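Long-range contact in outer surface protein (Borrelia burgdorferi, PDB 5IZT), which is of unknown molecular function but belongs to the PFam54_60 family of Borrelia outer surface proteins, and probably works at the bacterial surface: residues K342-N356 / R376-V388. Residues are numbered along the deposited sequence; the frame is centred on the assembly and turned at random.
Sequences KRKEWSRQADGLIAN and RYLDNMQNARQSV
Glu345 OE2 is gripped by two donors, Arg348 NH2 and Gln349 NE2, and Gln349 carries this network across to Asn380. The setting is an antiparallel helix pair in the helical, strand-free Bbcrasp-1-family domain. The axes of segments 342-356 and 376-388 approach to 8.5 Å, with 163° between their directions. Arg348 meets the Glu345 carboxylate side-on, with NE on OE1 and NH2 on OE2. Gln349 NE2 reaches Glu345 OE2 from the anti side at 2.8 Å. The other end of this amide, Gln349 OE1, accepts the one assigned hydrogen bond between the segments, from Asn380 ND2 at 3.1 Å. This donor stands above the carbonyl plane. Bonds at both ends help to hold the amide in this rotation. The bend in the Gln349 chain (chi2 -68°) brings its amide against Asn380 CB and OE1 to the edge of the Tyr377 ring.

Tyr377 and Met381 are knobs into holes. Tyr377 fits among Gln349, Gly352, Leu353 and Asn356. Its ring is sandwiched: Arg376 CG covers one face, and Leu353 CB sits over the other, 3.9 Å from the centroid. The ring lies close against the backbone of Gly352, whose O is 3.2 Å from Tyr377 OH. Met381 drops among Trp346, Gln349, Ala350 and Leu353. Met381 CG lies over the face of the Trp346 five-membered ring in a CH-pi contact, and SD stands obliquely to it in a Met-aromatic contact. Trp346 NE1 bonds to Ser289 of helix 280-316.

Ala384 lets the backbones come close, its CA 5.2 Å from Lys342 CA. The bend in the Lys342 chain (chi2 -63°) carries CG, CD and CE past Ser387 OG, which is hydrogen-bonded to Gln338. Lys342 CB touches Val388 CG2 at 3.6 Å.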
ATOM      1  N   LYS A 342      -5.177  -8.089   0.227  1.00 21.02           N
ATOM      2  CA  LYS A 342      -4.614  -7.643  -1.045  1.00 21.88           C
ATOM      3  C   LYS A 342      -3.428  -6.712  -0.843  1.00 21.38           C
ATOM      4  O   LYS A 342      -2.495  -6.732  -1.659  1.00 25.03           O
ATOM      5  CB  LYS A 342      -5.694  -6.991  -1.906  1.00 21.73           C
ATOM      6  CG  LYS A 342      -6.781  -7.962  -2.325  1.00 26.04           C
ATOM      7  CD  LYS A 342      -6.210  -9.067  -3.203  1.00 30.89           C
ATOM      8  CE  LYS A 342      -7.277 -10.074  -3.631  1.00 31.46           C
ATOM      9  NZ  LYS A 342      -6.680 -11.073  -4.583  1.00 41.52           N
ATOM     10  N   ARG A 343      -3.401  -5.936   0.247  1.00 16.50           N
ATOM     11  CA  ARG A 343      -2.177  -5.203   0.548  1.00 23.69           C
ATOM     12  C   ARG A 343      -1.045  -6.178   0.844  1.00 24.09           C
ATOM     13  O   ARG A 343       0.087  -5.989   0.377  1.00 22.11           O
ATOM     14  CB  ARG A 343      -2.383  -4.231   1.719  1.00 23.42           C
ATOM     15  CG  ARG A 343      -1.098  -3.493   2.139  1.00 21.47           C
ATOM     16  CD  ARG A 343      -1.305  -2.519   3.298  1.00 19.40           C
ATOM     17  NE  ARG A 343      -0.037  -2.040   3.870  1.00 22.80           N
ATOM     18  CZ  ARG A 343       0.676  -2.709   4.770  1.00 33.74           C
ATOM     19  NH1 ARG A 343       0.256  -3.899   5.205  1.00 32.69           N
ATOM     20  NH2 ARG A 343       1.812  -2.199   5.235  1.00 29.53           N
ATOM     21  N   LYS A 344      -1.339  -7.243   1.604  1.00 20.11           N
ATOM     22  CA  LYS A 344      -0.336  -8.276   1.859  1.00 23.92           C
ATOM     23  C   LYS A 344       0.111  -8.951   0.565  1.00 25.27           C
ATOM     24  O   LYS A 344       1.284  -9.320   0.423  1.00 28.18           O
ATOM     25  CB  LYS A 344      -0.884  -9.318   2.840  1.00 27.26           C
ATOM     26  N   GLU A 345      -0.813  -9.142  -0.385  1.00 18.92           N
ATOM     27  CA  GLU A 345      -0.434  -9.758  -1.657  1.00 23.44           C
ATOM     28  C   GLU A 345       0.583  -8.915  -2.424  1.00 24.68           C
ATOM     29  O   GLU A 345       1.521  -9.465  -3.023  1.00 17.17           O
ATOM     30  CB  GLU A 345      -1.673 -10.028  -2.511  1.00 28.27           C
ATOM     31  CG  GLU A 345      -1.391 -10.741  -3.827  1.00 35.07           C
ATOM     32  CD  GLU A 345      -0.707 -12.090  -3.655  1.00 40.96           C
ATOM     33  OE1 GLU A 345      -0.781 -12.668  -2.550  1.00 35.84           O
ATOM     34  OE2 GLU A 345      -0.105 -12.576  -4.640  1.00 38.35           O
ATOM     35  N   TRP A 346       0.410  -7.586  -2.442  1.00 19.31           N
ATOM     36  CA  TRP A 346       1.415  -6.727  -3.069  1.00 20.71           C
ATOM     37  C   TRP A 346       2.771  -6.924  -2.411  1.00 26.38           C
ATOM     38  O   TRP A 346       3.794  -7.077  -3.089  1.00 18.63           O
ATOM     39  CB  TRP A 346       1.001  -5.248  -2.992  1.00 20.22           C
ATOM     40  CG  TRP A 346       1.834  -4.359  -3.863  1.00 17.77           C
ATOM     41  CD1 TRP A 346       1.503  -3.881  -5.097  1.00 13.97           C
ATOM     42  CD2 TRP A 346       3.160  -3.870  -3.588  1.00 17.95           C
ATOM     43  NE1 TRP A 346       2.533  -3.114  -5.602  1.00 16.70           N
ATOM     44  CE2 TRP A 346       3.557  -3.097  -4.694  1.00 17.16           C
ATOM     45  CE3 TRP A 346       4.036  -3.992  -2.498  1.00 18.24           C
ATOM     46  CZ2 TRP A 346       4.802  -2.464  -4.760  1.00 16.57           C
ATOM     47  CZ3 TRP A 346       5.275  -3.360  -2.564  1.00 16.73           C
ATOM     48  CH2 TRP A 346       5.638  -2.610  -3.679  1.00 15.89           C
ATOM     49  N   SER A 347       2.789  -6.908  -1.075  1.00 20.10           N
ATOM     50  CA  SER A 347       4.024  -7.093  -0.323  1.00 20.14           C
ATOM     51  C   SER A 347       4.642  -8.458  -0.608  1.00 22.28           C
ATOM     52  O   SER A 347       5.869  -8.582  -0.698  1.00 18.75           O
ATOM     53  CB  SER A 347       3.731  -6.925   1.175  1.00 29.81           C
ATOM     54  OG  SER A 347       4.912  -6.645   1.908  1.00 37.65           O
ATOM     55  N   ARG A 348       3.803  -9.490  -0.773  1.00 17.84           N
ATOM     56  CA  ARG A 348       4.308 -10.819  -1.103  0.63 24.29           C
ATOM     57  C   ARG A 348       5.001 -10.827  -2.461  1.00 22.29           C
ATOM     58  O   ARG A 348       6.038 -11.480  -2.636  1.00 21.26           O
ATOM     59  CB  ARG A 348       3.162 -11.833  -1.075  0.63 23.40           C
ATOM     60  CG  ARG A 348       3.580 -13.254  -1.421  0.63 26.72           C
ATOM     61  CD  ARG A 348       2.422 -14.245  -1.263  0.63 34.59           C
ATOM     62  NE  ARG A 348       1.602 -14.335  -2.470  0.63 36.34           N
ATOM     63  CZ  ARG A 348       1.755 -15.262  -3.409  0.63 38.12           C
ATOM     64  NH1 ARG A 348       2.700 -16.188  -3.283  0.63 46.03           N
ATOM     65  NH2 ARG A 348       0.963 -15.267  -4.473  0.63 37.79           N
ATOM     66  N   GLN A 349       4.437 -10.116  -3.439  1.00 17.05           N
ATOM     67  CA  GLN A 349       5.105  -9.995  -4.734  1.00 18.82           C
ATOM     68  C   GLN A 349       6.425  -9.241  -4.610  1.00 22.68           C
ATOM     69  O   GLN A 349       7.425  -9.631  -5.223  1.00 14.35           O
ATOM     70  CB  GLN A 349       4.185  -9.298  -5.737  1.00 19.64           C
ATOM     71  CG  GLN A 349       2.842 -10.029  -5.947  1.00 19.44           C
ATOM     72  CD  GLN A 349       3.017 -11.366  -6.651  1.00 30.45           C
ATOM     73  OE1 GLN A 349       3.841 -11.496  -7.554  1.00 25.69           O
ATOM     74  NE2 GLN A 349       2.231 -12.361  -6.252  1.00 26.66           N
ATOM     75  N   ALA A 350       6.445  -8.142  -3.844  1.00 20.45           N
ATOM     76  CA  ALA A 350       7.697  -7.413  -3.651  1.00 17.98           C
ATOM     77  C   ALA A 350       8.744  -8.286  -2.974  1.00 21.41           C
ATOM     78  O   ALA A 350       9.925  -8.232  -3.338  1.00 18.22           O
ATOM     79  CB  ALA A 350       7.462  -6.128  -2.854  1.00 16.13           C
ATOM     80  N   ASP A 351       8.332  -9.088  -1.984  1.00 16.67           N
ATOM     81  CA  ASP A 351       9.256 -10.003  -1.315  1.00 22.41           C
ATOM     82  C   ASP A 351       9.876 -10.990  -2.295  1.00 26.18           C
ATOM     83  O   ASP A 351      11.083 -11.264  -2.240  1.00 22.55           O
ATOM     84  CB  ASP A 351       8.532 -10.773  -0.217  1.00 25.54           C
ATOM     85  CG  ASP A 351       8.361  -9.967   1.046  1.00 35.52           C
ATOM     86  OD1 ASP A 351       9.024  -8.920   1.186  1.00 34.55           O
ATOM     87  OD2 ASP A 351       7.540 -10.373   1.889  1.00 34.74           O
ATOM     88  N   GLY A 352       9.059 -11.569  -3.173  1.00 21.19           N
ATOM     89  CA  GLY A 352       9.606 -12.514  -4.129  1.00 22.84           C
ATOM     90  C   GLY A 352      10.515 -11.831  -5.128  1.00 24.59           C
ATOM     91  O   GLY A 352      11.573 -12.363  -5.483  1.00 21.58           O
ATOM     92  N   LEU A 353      10.150 -10.616  -5.546  1.00 21.57           N
ATOM     93  CA  LEU A 353      10.993  -9.869  -6.477  1.00 27.24           C
ATOM     94  C   LEU A 353      12.351  -9.557  -5.852  1.00 28.69           C
ATOM     95  O   LEU A 353      13.397  -9.712  -6.497  1.00 26.58           O
ATOM     96  CB  LEU A 353      10.261  -8.591  -6.900  1.00 21.67           C
ATOM     97  CG  LEU A 353      10.814  -7.568  -7.904  1.00 25.63           C
ATOM     98  CD1 LEU A 353       9.682  -6.845  -8.572  1.00 31.07           C
ATOM     99  CD2 LEU A 353      11.714  -6.552  -7.253  1.00 31.65           C
ATOM    100  N   ILE A 354      12.350  -9.124  -4.589  1.00 18.93           N
ATOM    101  CA  ILE A 354      13.600  -8.878  -3.870  1.00 26.26           C
ATOM    102  C   ILE A 354      14.416 -10.157  -3.763  1.00 32.57           C
ATOM    103  O   ILE A 354      15.607 -10.183  -4.095  1.00 35.19           O
ATOM    104  CB  ILE A 354      13.303  -8.289  -2.475  1.00 23.45           C
ATOM    105  CG1 ILE A 354      12.821  -6.845  -2.609  1.00 21.17           C
ATOM    106  CG2 ILE A 354      14.523  -8.430  -1.545  1.00 32.81           C
ATOM    107  CD1 ILE A 354      12.136  -6.327  -1.364  1.00 29.88           C
ATOM    108  N   ALA A 355      13.786 -11.236  -3.294  1.00 35.18           N
ATOM    109  CA  ALA A 355      14.497 -12.501  -3.141  1.00 37.80           C
ATOM    110  C   ALA A 355      15.047 -13.009  -4.465  1.00 43.78           C
ATOM    111  O   ALA A 355      16.120 -13.620  -4.497  1.00 43.04           O
ATOM    112  CB  ALA A 355      13.581 -13.552  -2.521  1.00 33.32           C
ATOM    113  N   ASN A 356      14.339 -12.762  -5.566  1.00 40.81           N
ATOM    114  CA  ASN A 356      14.765 -13.344  -6.829  0.55 43.11           C
ATOM    115  C   ASN A 356      15.784 -12.483  -7.558  1.00 47.65           C
ATOM    116  O   ASN A 356      16.775 -13.018  -8.064  1.00 57.20           O
ATOM    117  CB  ASN A 356      13.555 -13.624  -7.720  0.55 43.86           C
ATOM    118  CG  ASN A 356      12.886 -14.949  -7.383  0.55 44.70           C
ATOM    119  OD1 ASN A 356      11.907 -14.993  -6.640  0.55 45.09           O
ATOM    120  ND2 ASN A 356      13.428 -16.039  -7.918  0.55 44.46           N
ATOM    121  N   ARG A 376       6.562 -11.632 -14.493  1.00 18.34           N
ATOM    122  CA  ARG A 376       6.309 -12.412 -13.281  1.00 17.55           C
ATOM    123  C   ARG A 376       5.529 -11.643 -12.225  1.00 20.72           C
ATOM    124  O   ARG A 376       4.639 -12.221 -11.589  1.00 20.42           O
ATOM    125  CB  ARG A 376       7.610 -12.926 -12.648  1.00 17.98           C
ATOM    126  CG  ARG A 376       7.323 -13.865 -11.469  1.00 20.53           C
ATOM    127  CD  ARG A 376       8.496 -14.711 -11.025  1.00 24.57           C
ATOM    128  NE  ARG A 376       8.114 -15.553  -9.886  1.00 27.94           N
ATOM    129  CZ  ARG A 376       8.951 -16.358  -9.236  1.00 35.66           C
ATOM    130  NH1 ARG A 376      10.222 -16.442  -9.615  1.00 39.37           N
ATOM    131  NH2 ARG A 376       8.526 -17.081  -8.209  1.00 38.54           N
ATOM    132  N   TYR A 377       5.821 -10.359 -12.032  1.00 16.27           N
ATOM    133  CA  TYR A 377       5.285  -9.638 -10.885  1.00 17.92           C
ATOM    134  C   TYR A 377       4.344  -8.486 -11.227  1.00 20.84           C
ATOM    135  O   TYR A 377       3.479  -8.168 -10.408  1.00 17.70           O
ATOM    136  CB  TYR A 377       6.425  -9.087 -10.009  1.00 17.92           C
ATOM    137  CG  TYR A 377       7.383 -10.154  -9.540  1.00 14.52           C
ATOM    138  CD1 TYR A 377       7.055 -11.010  -8.493  1.00 18.81           C
ATOM    139  CD2 TYR A 377       8.652 -10.275 -10.121  1.00 17.62           C
ATOM    140  CE1 TYR A 377       7.961 -12.004  -8.057  1.00 19.35           C
ATOM    141  CE2 TYR A 377       9.547 -11.247  -9.696  1.00 21.80           C
ATOM    142  CZ  TYR A 377       9.201 -12.096  -8.666  1.00 19.21           C
ATOM    143  OH  TYR A 377      10.103 -13.050  -8.261  1.00 24.17           O
ATOM    144  N   LEU A 378       4.492  -7.828 -12.383  1.00 15.87           N
ATOM    145  CA  LEU A 378       3.800  -6.547 -12.571  1.00 16.55           C
ATOM    146  C   LEU A 378       2.283  -6.707 -12.514  1.00 17.32           C
ATOM    147  O   LEU A 378       1.589  -5.931 -11.847  1.00 14.40           O
ATOM    148  CB  LEU A 378       4.228  -5.908 -13.898  1.00 15.25           C
ATOM    149  CG  LEU A 378       3.537  -4.592 -14.266  1.00 20.36           C
ATOM    150  CD1 LEU A 378       3.752  -3.495 -13.196  1.00 16.85           C
ATOM    151  CD2 LEU A 378       4.003  -4.123 -15.646  1.00 24.56           C
ATOM    152  N   ASP A 379       1.742  -7.693 -13.231  1.00 16.31           N
ATOM    153  CA  ASP A 379       0.291  -7.864 -13.257  1.00 19.77           C
ATOM    154  C   ASP A 379      -0.255  -8.209 -11.881  1.00 23.28           C
ATOM    155  O   ASP A 379      -1.327  -7.725 -11.491  1.00 20.08           O
ATOM    156  CB  ASP A 379      -0.090  -8.935 -14.281  1.00 24.58           C
ATOM    157  CG  ASP A 379       0.086  -8.462 -15.710  1.00 30.46           C
ATOM    158  OD1 ASP A 379      -0.478  -7.398 -16.068  1.00 23.80           O
ATOM    159  OD2 ASP A 379       0.847  -9.117 -16.456  1.00 25.34           O
ATOM    160  N   ASN A 380       0.457  -9.056 -11.134  1.00 21.05           N
ATOM    161  CA  ASN A 380       0.019  -9.386  -9.781  1.00 20.55           C
ATOM    162  C   ASN A 380      -0.012  -8.146  -8.893  1.00 20.79           C
ATOM    163  O   ASN A 380      -0.921  -7.981  -8.069  1.00 16.69           O
ATOM    164  CB  ASN A 380       0.944 -10.434  -9.167  1.00 17.17           C
ATOM    165  CG  ASN A 380       0.821 -11.797  -9.808  1.00 23.10           C
ATOM    166  OD1 ASN A 380      -0.218 -12.176 -10.363  1.00 25.41           O
ATOM    167  ND2 ASN A 380       1.903 -12.559  -9.726  1.00 25.58           N
ATOM    168  N   MET A 381       0.990  -7.273  -9.016  1.00 21.07           N
ATOM    169  CA  MET A 381       1.007  -6.058  -8.201  1.00 17.06           C
ATOM    170  C   MET A 381      -0.109  -5.095  -8.596  1.00 14.28           C
ATOM    171  O   MET A 381      -0.785  -4.527  -7.729  1.00 18.68           O
ATOM    172  CB  MET A 381       2.367  -5.378  -8.321  1.00 10.65           C
ATOM    173  CG  MET A 381       3.476  -6.179  -7.648  1.00 18.59           C
ATOM    174  SD  MET A 381       5.132  -5.506  -7.996  1.00 19.76           S
ATOM    175  CE  MET A 381       5.982  -5.923  -6.464  1.00 21.22           C
ATOM    176  N   GLN A 382      -0.327  -4.910  -9.901  1.00 13.82           N
ATOM    177  CA  GLN A 382      -1.410  -4.041 -10.350  1.00 15.39           C
ATOM    178  C   GLN A 382      -2.779  -4.624 -10.015  1.00 19.25           C
ATOM    179  O   GLN A 382      -3.706  -3.874  -9.660  1.00 19.76           O
ATOM    180  CB  GLN A 382      -1.264  -3.771 -11.850  1.00 18.18           C
ATOM    181  CG  GLN A 382      -0.080  -2.828 -12.168  1.00 17.53           C
ATOM    182  CD  GLN A 382       0.106  -2.581 -13.654  1.00 20.63           C
ATOM    183  OE1 GLN A 382      -0.071  -3.488 -14.476  1.00 21.49           O
ATOM    184  NE2 GLN A 382       0.456  -1.341 -14.012  1.00 21.23           N
ATOM    185  N   ASN A 383      -2.917  -5.952 -10.058  1.00 15.44           N
ATOM    186  CA  ASN A 383      -4.198  -6.568  -9.705  1.00 20.23           C
ATOM    187  C   ASN A 383      -4.476  -6.417  -8.213  1.00 22.97           C
ATOM    188  O   ASN A 383      -5.627  -6.201  -7.799  1.00 21.62           O
ATOM    189  CB  ASN A 383      -4.194  -8.050 -10.116  1.00 25.15           C
ATOM    190  CG  ASN A 383      -4.300  -8.235 -11.633  1.00 31.30           C
ATOM    191  OD1 ASN A 383      -4.775  -7.346 -12.336  1.00 30.32           O
ATOM    192  ND2 ASN A 383      -3.872  -9.394 -12.136  1.00 34.65           N
ATOM    193  N   ALA A 384      -3.429  -6.501  -7.386  1.00 16.02           N
ATOM    194  CA  ALA A 384      -3.616  -6.262  -5.956  1.00 18.21           C
ATOM    195  C   ALA A 384      -4.028  -4.817  -5.685  1.00 23.75           C
ATOM    196  O   ALA A 384      -4.938  -4.573  -4.873  1.00 20.24           O
ATOM    197  CB  ALA A 384      -2.345  -6.616  -5.183  1.00 18.08           C
ATOM    198  N   ARG A 385      -3.374  -3.853  -6.352  1.00 16.24           N
ATOM    199  CA  ARG A 385      -3.736  -2.447  -6.183  0.60 19.84           C
ATOM    200  C   ARG A 385      -5.194  -2.220  -6.540  1.00 18.22           C
ATOM    201  O   ARG A 385      -5.932  -1.569  -5.797  1.00 20.11           O
ATOM    202  CB  ARG A 385      -2.838  -1.551  -7.045  0.60 18.00           C
ATOM    203  CG  ARG A 385      -3.049  -0.029  -6.826  0.60 17.25           C
ATOM    204  CD  ARG A 385      -4.216   0.561  -7.636  0.60 15.70           C
ATOM    205  NE  ARG A 385      -4.431   1.981  -7.355  0.60 18.20           N
ATOM    206  CZ  ARG A 385      -5.041   2.449  -6.269  0.60 17.73           C
ATOM    207  NH1 ARG A 385      -5.495   1.608  -5.350  0.60 14.03           N
ATOM    208  NH2 ARG A 385      -5.192   3.756  -6.097  0.60 16.54           N
ATOM    209  N   GLN A 386      -5.615  -2.733  -7.694  1.00 18.34           N
ATOM    210  CA  GLN A 386      -6.987  -2.564  -8.149  1.00 18.19           C
ATOM    211  C   GLN A 386      -7.978  -3.203  -7.187  1.00 20.14           C
ATOM    212  O   GLN A 386      -9.081  -2.681  -6.981  1.00 20.75           O
ATOM    213  CB  GLN A 386      -7.122  -3.161  -9.554  1.00 21.23           C
ATOM    214  CG  GLN A 386      -8.518  -3.138 -10.143  1.00 32.51           C
ATOM    215  CD  GLN A 386      -8.995  -1.740 -10.468  1.00 42.78           C
ATOM    216  OE1 GLN A 386      -8.191  -0.824 -10.651  1.00 40.08           O
ATOM    217  NE2 GLN A 386     -10.311  -1.567 -10.544  1.00 46.79           N
ATOM    218  N   SER A 387      -7.607  -4.331  -6.580  1.00 24.31           N
ATOM    219  CA  SER A 387      -8.522  -4.993  -5.657  0.51 26.77           C
ATOM    220  C   SER A 387      -8.723  -4.170  -4.393  1.00 24.34           C
ATOM    221  O   SER A 387      -9.840  -4.111  -3.852  1.00 18.51           O
ATOM    222  CB  SER A 387      -8.012  -6.386  -5.303  0.51 20.75           C
ATOM    223  OG  SER A 387      -8.972  -7.082  -4.533  0.51 18.86           O
ATOM    224  N   VAL A 388      -7.655  -3.542  -3.892  1.00 16.01           N
ATOM    225  CA  VAL A 388      -7.803  -2.689  -2.710  1.00 18.44           C
ATOM    226  C   VAL A 388      -8.686  -1.494  -3.042  1.00 18.04           C
ATOM    227  O   VAL A 388      -9.575  -1.117  -2.265  1.00 20.84           O
ATOM    228  CB  VAL A 388      -6.425  -2.242  -2.178  1.00 15.86           C
ATOM    229  CG1 VAL A 388      -6.608  -1.244  -1.029  1.00 16.28           C
ATOM    230  CG2 VAL A 388      -5.616  -3.447  -1.671  1.00 15.23           C
TER